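Local structure of putative dehydrogenase (Amycolatopsis orientalis, 5A9T) at residues 9-14 with 32-37; 63-68 with 87-92; 115-120 with 142-147. The protein is an imine reductase that uses NADPH to reduce imines to amines. All coordinates share one frame; numbering follows the deposited sequence.

The three contacts follow one another along the chain, each loop closing before the next opens, so none nests in or crosses another. Interaction 1 closes the beta-alpha-beta unit of strand 7-11, helix 15-26 and strand 30-34. Interaction 2 closes the unit of strand 64-67, helix 75-78 and strand 90-93, with strand 64-67 beside strand 7-11. Interaction 3 packs helix 141-152 on strand 115-121, the next neighbour of strand 90-93, closing the loop through antiparallel strand 134-139. Interactions 1 and 2 share probable backbone hydrogen bonds, and R63 of interaction 2 pairs with E146 of interaction 3; interactions 1 and 3 do not touch. The first two pair strands of one nucleotide-binding sheet; the third lays a helix on it.

Interaction 1 of 3, residues 9-14 with 32-37; sequences TVAGLG and TVWNRS
T9 and T32 lie side by side in the paired strands 7-11 and 30-34, their side chains pointing the same way, with T9 OG1 3.8 Å from T32 CB. The T9 hydroxyl finds its hydrogen bonds outside the pair, at S62 OG and A58 O. V10 carries two rungs of the parallel ladder: V10 N binds T32 O at 2.9 Å, and V10 O receives W34 N at 3.0 Å. A11 shares a sheet face with T9, T32 and W34, and its CB sits obliquely by the indole, 3.9 Å from W34 CE3. The last rung, G12 N to W34 O, spans 2.8 Å and is almost straight at 179°. G12 has a positive phi, 112°, and a side chain here would collide with the preceding carbonyl oxygen. L13 then turns back over the neighbouring strand. With CG anti to its carbonyl carbon (chi1 -56°), its branch straddles V33, CD1 3.9 Å and CD2 4.0 Å from V33 CB, while CG and CD1 also meet the CB of N35. L44 of helix 42-46 touches both L13 and V33. With an alanine in place of L13 the isopropyl end is gone, which is likely to leave a gap between V33, N35 and L44. G14 ends the turn at the N-cap of helix 15-26. L13, G14 and N35 belong to the NADP(+) site, and G12 and G14 begin the GxGxxG pattern, so this is the first beta-alpha-beta unit and glycine-rich turn of a Rossmann-type dinucleotide-binding fold.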
loop_
_atom_site.group_PDB
_atom_site.type_symbol
_atom_site.label_atom_id
_atom_site.label_comp_id
_atom_site.label_asym_id
_atom_site.label_seq_id
_atom_site.Cartn_x
_atom_site.Cartn_y
_atom_site.Cartn_z
ATOM N N THR A 9 -12.497 -35.069 5.510
ATOM C CA THR A 9 -13.107 -34.706 6.726
ATOM C C THR A 9 -12.796 -33.244 7.011
ATOM O O THR A 9 -11.625 -32.835 6.912
ATOM C CB THR A 9 -12.603 -35.587 7.844
ATOM O OG1 THR A 9 -13.083 -36.931 7.670
ATOM C CG2 THR A 9 -13.056 -35.120 9.195
ATOM N N VAL A 10 -13.771 -32.498 7.505
ATOM C CA VAL A 10 -13.553 -31.154 8.052
ATOM C C VAL A 10 -13.879 -31.176 9.513
ATOM O O VAL A 10 -15.031 -31.513 9.911
ATOM C CB VAL A 10 -14.413 -30.131 7.300
ATOM C CG1 VAL A 10 -14.230 -28.756 7.962
ATOM C CG2 VAL A 10 -14.085 -30.082 5.838
ATOM N N ALA A 11 -12.921 -30.866 10.368
ATOM C CA ALA A 11 -13.085 -30.740 11.769
ATOM C C ALA A 11 -13.072 -29.288 12.204
ATOM O O ALA A 11 -12.056 -28.601 12.113
ATOM C CB ALA A 11 -11.994 -31.494 12.506
ATOM N N GLY A 12 -14.187 -28.804 12.688
ATOM C CA GLY A 12 -14.331 -27.418 13.035
ATOM C C GLY A 12 -15.308 -26.753 12.096
ATOM O O GLY A 12 -15.106 -26.613 10.912
ATOM N N LEU A 13 -16.514 -26.361 12.607
ATOM C CA LEU A 13 -17.593 -25.813 11.805
ATOM C C LEU A 13 -18.003 -24.385 12.232
ATOM O O LEU A 13 -19.222 -24.044 12.056
ATOM C CB LEU A 13 -18.829 -26.732 11.761
ATOM C CG LEU A 13 -18.537 -28.149 11.276
ATOM C CD1 LEU A 13 -19.811 -28.998 11.383
ATOM C CD2 LEU A 13 -18.049 -28.103 9.831
ATOM N N GLY A 14 -17.063 -23.606 12.702
ATOM C CA GLY A 14 -17.253 -22.147 12.727
ATOM C C GLY A 14 -17.527 -21.628 11.335
ATOM O O GLY A 14 -17.647 -22.359 10.323
ATOM N N THR A 32 -17.180 -35.655 5.354
ATOM C CA THR A 32 -17.544 -35.896 6.769
ATOM C C THR A 32 -17.250 -34.697 7.614
ATOM O O THR A 32 -16.158 -34.115 7.511
ATOM C CB THR A 32 -16.880 -37.126 7.309
ATOM O OG1 THR A 32 -17.165 -38.270 6.495
ATOM C CG2 THR A 32 -17.137 -37.401 8.766
ATOM N N VAL A 33 -18.189 -34.262 8.468
ATOM C CA VAL A 33 -17.994 -33.068 9.276
ATOM C C VAL A 33 -18.078 -33.341 10.740
ATOM O O VAL A 33 -18.841 -34.238 11.176
ATOM C CB VAL A 33 -18.932 -31.913 8.881
ATOM C CG1 VAL A 33 -18.732 -31.529 7.471
ATOM C CG2 VAL A 33 -20.397 -32.301 9.082
ATOM N N TRP A 34 -17.288 -32.621 11.515
ATOM C CA TRP A 34 -17.234 -32.779 13.000
ATOM C C TRP A 34 -17.079 -31.405 13.582
ATOM O O TRP A 34 -16.396 -30.516 13.043
ATOM C CB TRP A 34 -16.129 -33.675 13.468
ATOM C CG TRP A 34 -15.924 -33.768 14.942
ATOM C CD1 TRP A 34 -16.499 -34.689 15.779
ATOM C CD2 TRP A 34 -15.147 -32.910 15.783
ATOM N NE1 TRP A 34 -16.054 -34.476 17.085
ATOM C CE2 TRP A 34 -15.288 -33.354 17.112
ATOM C CE3 TRP A 34 -14.426 -31.735 15.568
ATOM C CZ2 TRP A 34 -14.591 -32.771 18.173
ATOM C CZ3 TRP A 34 -13.742 -31.191 16.631
ATOM C CH2 TRP A 34 -13.875 -31.651 17.908
ATOM N N ASN A 35 -17.758 -31.219 14.694
ATOM C CA ASN A 35 -17.610 -30.040 15.500
ATOM C C ASN A 35 -17.727 -30.397 16.960
ATOM O O ASN A 35 -18.495 -31.280 17.286
ATOM C CB ASN A 35 -18.629 -28.975 15.090
ATOM C CG ASN A 35 -18.325 -27.613 15.682
ATOM O OD1 ASN A 35 -19.171 -27.081 16.538
ATOM N ND2 ASN A 35 -17.290 -26.990 15.304
ATOM N N ARG A 36 -16.999 -29.674 17.798
ATOM C CA ARG A 36 -17.073 -29.873 19.230
ATOM C C ARG A 36 -18.533 -29.775 19.739
ATOM O O ARG A 36 -18.941 -30.605 20.470
ATOM C CB ARG A 36 -16.218 -28.824 19.937
ATOM C CG ARG A 36 -14.702 -29.039 19.953
ATOM N N SER A 37 -19.306 -28.842 19.218
ATOM C CA SER A 37 -20.709 -28.561 19.610
ATOM C C SER A 37 -21.639 -29.003 18.525
ATOM O O SER A 37 -21.409 -28.670 17.378
ATOM C CB SER A 37 -20.909 -27.036 19.655
ATOM O OG SER A 37 -20.099 -26.488 20.609
#

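Interaction 2 of 3, residues 63-68 with 87-92; sequences RLLVVC and RGRVVV
R63 meets the second segment mainly with its guanidinium: V90 CG2 lies over the centre of one guanidinium face, 3.4 Å above the plane, while the carbonyl of G88 comes to the edge. R63 NH1 gives G88 O a weak hydrogen bond, 2.8 Å long but bent to 129°. A water accepts from R63 NH1 and donates to R89 O, adding a second link. The backbones form a parallel ladder: V90 N binds R63 O at 2.8 Å, L65 N binds V90 O, V92 N reaches L65 O at 2.9 Å, and V67 N closes on V92 O. On one face of the sheet L64 CD1 rests 3.7 Å from V92 CG2; on the other, V67 CG2 meets V91 CG1 at 4.0 Å and L65 CD1 lies by V91 CG2.

Further out, the R63 chain runs extended, CG anti to the backbone N (chi1 169°), and carries NE to a salt bridge with E146 of helix 141-152, which helps to fix the rotation of the guanidinium over V90. R89 is held by backbone oxygens, NE by A85 O and NH1 by S62 O, so one guanidinium links the residues leading into each segment. The contact therefore combines an apolar, backbone-bonded interior with a polar, solvent-facing end, where the positive charge of R63 is probably balanced by E146 and its flat face is used for packing.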
loop_
_atom_site.group_PDB
_atom_site.type_symbol
_atom_site.label_atom_id
_atom_site.label_comp_id
_atom_site.label_asym_id
_atom_site.label_seq_id
_atom_site.Cartn_x
_atom_site.Cartn_y
_atom_site.Cartn_z
ATOM N N ARG A 63 -8.594 -39.971 4.673
ATOM C CA ARG A 63 -7.174 -39.779 4.874
ATOM C C ARG A 63 -6.877 -38.261 5.080
ATOM O O ARG A 63 -6.063 -37.898 5.938
ATOM C CB ARG A 63 -6.361 -40.317 3.730
ATOM C CG ARG A 63 -4.880 -39.936 3.735
ATOM C CD ARG A 63 -4.091 -40.704 2.663
ATOM N NE ARG A 63 -2.760 -40.093 2.359
ATOM C CZ ARG A 63 -1.701 -40.185 3.104
ATOM N NH1 ARG A 63 -1.677 -40.804 4.280
ATOM N NH2 ARG A 63 -0.533 -39.666 2.761
ATOM N N LEU A 64 -7.555 -37.423 4.289
ATOM C CA LEU A 64 -7.352 -35.961 4.340
ATOM C C LEU A 64 -8.267 -35.348 5.367
ATOM O O LEU A 64 -9.493 -35.436 5.272
ATOM C CB LEU A 64 -7.626 -35.357 2.945
ATOM C CG LEU A 64 -7.466 -33.805 2.946
ATOM C CD1 LEU A 64 -6.087 -33.401 3.269
ATOM C CD2 LEU A 64 -7.923 -33.312 1.600
ATOM N N LEU A 65 -7.646 -34.788 6.403
ATOM C CA LEU A 65 -8.339 -34.170 7.551
ATOM C C LEU A 65 -8.029 -32.676 7.483
ATOM O O LEU A 65 -6.902 -32.268 7.730
ATOM C CB LEU A 65 -7.880 -34.717 8.862
ATOM C CG LEU A 65 -7.828 -36.252 8.900
ATOM C CD1 LEU A 65 -7.094 -36.760 10.168
ATOM C CD2 LEU A 65 -9.192 -36.955 8.735
ATOM N N VAL A 66 -9.027 -31.870 7.160
ATOM C CA VAL A 66 -8.938 -30.402 7.124
ATOM C C VAL A 66 -9.387 -29.814 8.412
ATOM O O VAL A 66 -10.567 -30.111 8.824
ATOM C CB VAL A 66 -9.770 -29.876 5.963
ATOM C CG1 VAL A 66 -9.747 -28.354 5.928
ATOM C CG2 VAL A 66 -9.209 -30.336 4.627
ATOM N N VAL A 67 -8.500 -29.236 9.217
ATOM C CA VAL A 67 -8.797 -28.860 10.590
ATOM C C VAL A 67 -8.906 -27.319 10.639
ATOM O O VAL A 67 -7.963 -26.627 10.207
ATOM C CB VAL A 67 -7.786 -29.426 11.538
ATOM C CG1 VAL A 67 -8.138 -29.016 12.967
ATOM C CG2 VAL A 67 -7.719 -30.926 11.467
ATOM N N CYS A 68 -9.993 -26.795 11.230
ATOM C CA CYS A 68 -10.187 -25.348 11.384
ATOM C C CYS A 68 -10.936 -25.124 12.702
ATOM O O CYS A 68 -12.162 -24.883 12.738
ATOM C CB CYS A 68 -10.891 -24.828 10.163
ATOM S SG CYS A 68 -10.860 -23.011 10.076
ATOM N N ARG A 87 -2.715 -42.307 12.701
ATOM C CA ARG A 87 -1.618 -42.888 11.942
ATOM C C ARG A 87 -1.988 -43.176 10.501
ATOM O O ARG A 87 -3.039 -43.755 10.226
ATOM C CB ARG A 87 -1.167 -44.209 12.613
ATOM C CG ARG A 87 0.114 -44.738 12.024
ATOM C CD ARG A 87 0.613 -45.964 12.847
ATOM N NE ARG A 87 1.003 -45.503 14.209
ATOM C CZ ARG A 87 2.095 -44.824 14.530
ATOM N NH1 ARG A 87 2.988 -44.389 13.645
ATOM N NH2 ARG A 87 2.230 -44.421 15.804
ATOM N N GLY A 88 -1.157 -42.750 9.579
ATOM C CA GLY A 88 -1.417 -42.917 8.229
ATOM C C GLY A 88 -2.381 -42.026 7.540
ATOM O O GLY A 88 -2.798 -42.258 6.414
ATOM N N ARG A 89 -2.763 -40.988 8.267
ATOM C CA ARG A 89 -3.649 -39.903 7.734
ATOM C C ARG A 89 -2.873 -38.656 7.685
ATOM O O ARG A 89 -1.648 -38.618 7.886
ATOM C CB ARG A 89 -4.913 -39.813 8.597
ATOM C CG ARG A 89 -5.634 -41.172 8.732
ATOM C CD ARG A 89 -6.946 -41.099 9.483
ATOM N NE ARG A 89 -7.460 -42.471 9.685
ATOM C CZ ARG A 89 -8.148 -43.098 8.753
ATOM N NH1 ARG A 89 -8.602 -42.568 7.668
ATOM N NH2 ARG A 89 -8.400 -44.415 8.914
ATOM N N VAL A 90 -3.522 -37.592 7.158
ATOM C CA VAL A 90 -2.891 -36.259 6.889
ATOM C C VAL A 90 -3.739 -35.198 7.513
ATOM O O VAL A 90 -4.963 -35.175 7.304
ATOM C CB VAL A 90 -2.763 -36.075 5.378
ATOM C CG1 VAL A 90 -2.413 -34.651 5.022
ATOM C CG2 VAL A 90 -1.780 -37.101 4.816
ATOM N N VAL A 91 -3.104 -34.263 8.211
ATOM C CA VAL A 91 -3.762 -33.058 8.781
ATOM C C VAL A 91 -3.314 -31.870 7.969
ATOM O O VAL A 91 -2.112 -31.598 7.856
ATOM C CB VAL A 91 -3.421 -32.930 10.234
ATOM C CG1 VAL A 91 -3.786 -31.504 10.704
ATOM C CG2 VAL A 91 -4.136 -34.017 11.097
ATOM N N VAL A 92 -4.285 -31.118 7.447
ATOM C CA VAL A 92 -4.110 -29.786 6.900
ATOM C C VAL A 92 -4.740 -28.848 7.887
ATOM O O VAL A 92 -5.979 -28.794 8.017
ATOM C CB VAL A 92 -4.682 -29.669 5.524
ATOM C CG1 VAL A 92 -4.510 -28.248 4.964
ATOM C CG2 VAL A 92 -4.053 -30.621 4.552
HETATM O O HOH W 1 0.471 -40.414 6.605
#

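Interaction 3 of 3, residues 115-120 with 142-147; sequences GYLDGA and EVFEEY
L117 faces V143 and F144 where helix 141-152 lies across the sheet of the Rossmann-type nucleotide-binding domain. The helix segment runs at 82° to the strand, with the axes 8.3 Å apart, so only one patch of each meets the other. V143 points at the strand and splits its two methyls: CG1 rests 4.0 Å from L117 CB, and CG2 reaches the backbone, 4.1 Å from G115 CA and close to Y116 N. G115 suits this spot because a CB there would fall only 3.0 Å from V143 CG2. L117 has CG anti to the backbone N (chi1 -170°), which carries CD2 toward the helix, and this methyl meets the phenyl of F144 at its edge, near the ring plane, 4.1 Å from F144 CD1. The two side chains approach at a slant, and F144 goes on to meet the ring of H159 on strand 156-161. At the helix start, S140 OG bonds V143 N, and V143 also packs on V90 of strand 90-93, so one valine bridges two neighbouring strands.

Y116 points away from this helix, its ring lying against A105, L106 and A109 of helix 99-111. Its hydroxyl accepts from N93 ND2, and S96 OG bonds D118 OD1; Y116 OH itself donates to the anti lone pair of D118 OD1 over 2.6 Å.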
loop_
_atom_site.group_PDB
_atom_site.type_symbol
_atom_site.label_atom_id
_atom_site.label_comp_id
_atom_site.label_asym_id
_atom_site.label_seq_id
_atom_site.Cartn_x
_atom_site.Cartn_y
_atom_site.Cartn_z
ATOM N N GLY A 115 0.823 -37.090 8.450
ATOM C CA GLY A 115 1.407 -36.021 7.593
ATOM C C GLY A 115 0.805 -34.701 8.000
ATOM O O GLY A 115 -0.311 -34.656 8.564
ATOM N N TYR A 116 1.544 -33.639 7.710
ATOM C CA TYR A 116 1.111 -32.360 8.208
ATOM C C TYR A 116 1.391 -31.237 7.245
ATOM O O TYR A 116 2.525 -31.141 6.768
ATOM C CB TYR A 116 1.780 -32.046 9.570
ATOM C CG TYR A 116 1.251 -30.838 10.214
ATOM C CD1 TYR A 116 0.073 -30.817 11.019
ATOM C CD2 TYR A 116 1.900 -29.583 10.009
ATOM C CE1 TYR A 116 -0.448 -29.624 11.565
ATOM C CE2 TYR A 116 1.365 -28.441 10.615
ATOM C CZ TYR A 116 0.306 -28.412 11.327
ATOM O OH TYR A 116 -0.324 -27.331 11.963
ATOM N N LEU A 117 0.410 -30.403 6.980
ATOM C CA LEU A 117 0.598 -29.146 6.225
ATOM C C LEU A 117 -0.146 -28.076 7.010
ATOM O O LEU A 117 -1.261 -28.263 7.488
ATOM C CB LEU A 117 0.103 -29.408 4.747
ATOM C CG LEU A 117 0.383 -28.387 3.738
ATOM C CD1 LEU A 117 1.893 -28.309 3.493
ATOM C CD2 LEU A 117 -0.453 -28.676 2.510
ATOM N N ASP A 118 0.473 -26.878 7.129
ATOM C CA ASP A 118 -0.154 -25.756 7.801
ATOM C C ASP A 118 -0.588 -24.766 6.676
ATOM O O ASP A 118 0.128 -24.611 5.664
ATOM C CB ASP A 118 0.866 -25.082 8.739
ATOM C CG ASP A 118 0.163 -24.379 9.864
ATOM O OD1 ASP A 118 -0.424 -24.961 10.868
ATOM O OD2 ASP A 118 -0.017 -23.099 9.752
ATOM N N GLY A 119 -1.753 -24.167 6.868
ATOM C CA GLY A 119 -2.158 -23.224 5.856
ATOM C C GLY A 119 -2.789 -21.994 6.443
ATOM O O GLY A 119 -3.428 -22.033 7.509
ATOM N N ALA A 120 -2.677 -20.918 5.678
ATOM C CA ALA A 120 -3.253 -19.638 6.053
ATOM C C ALA A 120 -4.232 -19.193 4.972
ATOM O O ALA A 120 -3.875 -19.077 3.778
ATOM C CB ALA A 120 -2.140 -18.582 6.229
ATOM N N GLU A 142 5.537 -33.273 0.116
ATOM C CA GLU A 142 4.842 -34.495 -0.364
ATOM C C GLU A 142 3.375 -34.434 -0.158
ATOM O O GLU A 142 2.586 -34.781 -1.036
ATOM C CB GLU A 142 5.407 -35.745 0.372
ATOM C CG GLU A 142 6.860 -36.091 0.074
ATOM C CD GLU A 142 7.868 -35.040 0.543
ATOM O OE1 GLU A 142 7.763 -34.463 1.687
ATOM O OE2 GLU A 142 8.672 -34.729 -0.329
ATOM N N VAL A 143 2.972 -33.935 1.016
ATOM C CA VAL A 143 1.568 -33.752 1.297
ATOM C C VAL A 143 0.917 -32.747 0.349
ATOM O O VAL A 143 -0.133 -32.902 -0.168
ATOM C CB VAL A 143 1.167 -33.367 2.792
ATOM C CG1 VAL A 143 -0.248 -32.929 2.973
ATOM C CG2 VAL A 143 1.584 -34.486 3.781
ATOM N N PHE A 144 1.628 -31.621 0.185
ATOM C CA PHE A 144 1.174 -30.668 -0.738
ATOM C C PHE A 144 0.969 -31.252 -2.169
ATOM O O PHE A 144 -0.053 -31.015 -2.765
ATOM C CB PHE A 144 2.120 -29.386 -0.793
ATOM C CG PHE A 144 1.647 -28.286 -1.674
ATOM C CD1 PHE A 144 0.757 -27.374 -1.206
ATOM C CD2 PHE A 144 2.122 -28.161 -2.951
ATOM C CE1 PHE A 144 0.314 -26.326 -1.973
ATOM C CE2 PHE A 144 1.618 -27.194 -3.783
ATOM C CZ PHE A 144 0.723 -26.257 -3.294
ATOM N N GLU A 145 2.002 -31.950 -2.647
ATOM C CA GLU A 145 1.843 -32.580 -3.961
ATOM C C GLU A 145 0.676 -33.565 -4.040
ATOM O O GLU A 145 -0.061 -33.586 -5.017
ATOM C CB GLU A 145 3.149 -33.255 -4.419
ATOM C CG GLU A 145 4.223 -32.230 -4.792
ATOM C CD GLU A 145 3.742 -31.219 -5.884
ATOM O OE1 GLU A 145 3.247 -31.689 -6.951
ATOM O OE2 GLU A 145 3.788 -29.962 -5.671
ATOM N N GLU A 146 0.480 -34.352 -2.991
ATOM C CA GLU A 146 -0.601 -35.297 -2.936
ATOM C C GLU A 146 -1.968 -34.706 -3.077
ATOM O O GLU A 146 -2.863 -35.188 -3.735
ATOM C CB GLU A 146 -0.457 -36.175 -1.642
ATOM C CG GLU A 146 -1.451 -37.339 -1.612
ATOM C CD GLU A 146 -1.255 -38.190 -0.396
ATOM O OE1 GLU A 146 -0.425 -37.931 0.479
ATOM O OE2 GLU A 146 -2.029 -39.198 -0.257
ATOM N N TYR A 147 -2.169 -33.540 -2.393
ATOM C CA TYR A 147 -3.426 -32.970 -2.262
ATOM C C TYR A 147 -3.669 -31.599 -2.905
ATOM O O TYR A 147 -4.725 -31.100 -2.764
ATOM C CB TYR A 147 -3.841 -32.934 -0.745
ATOM C CG TYR A 147 -4.147 -34.362 -0.236
ATOM C CD1 TYR A 147 -5.267 -35.030 -0.673
ATOM C CD2 TYR A 147 -3.320 -34.942 0.673
ATOM C CE1 TYR A 147 -5.524 -36.334 -0.247
ATOM C CE2 TYR A 147 -3.596 -36.237 1.094
ATOM C CZ TYR A 147 -4.707 -36.882 0.671
ATOM O OH TYR A 147 -4.954 -38.171 1.126
#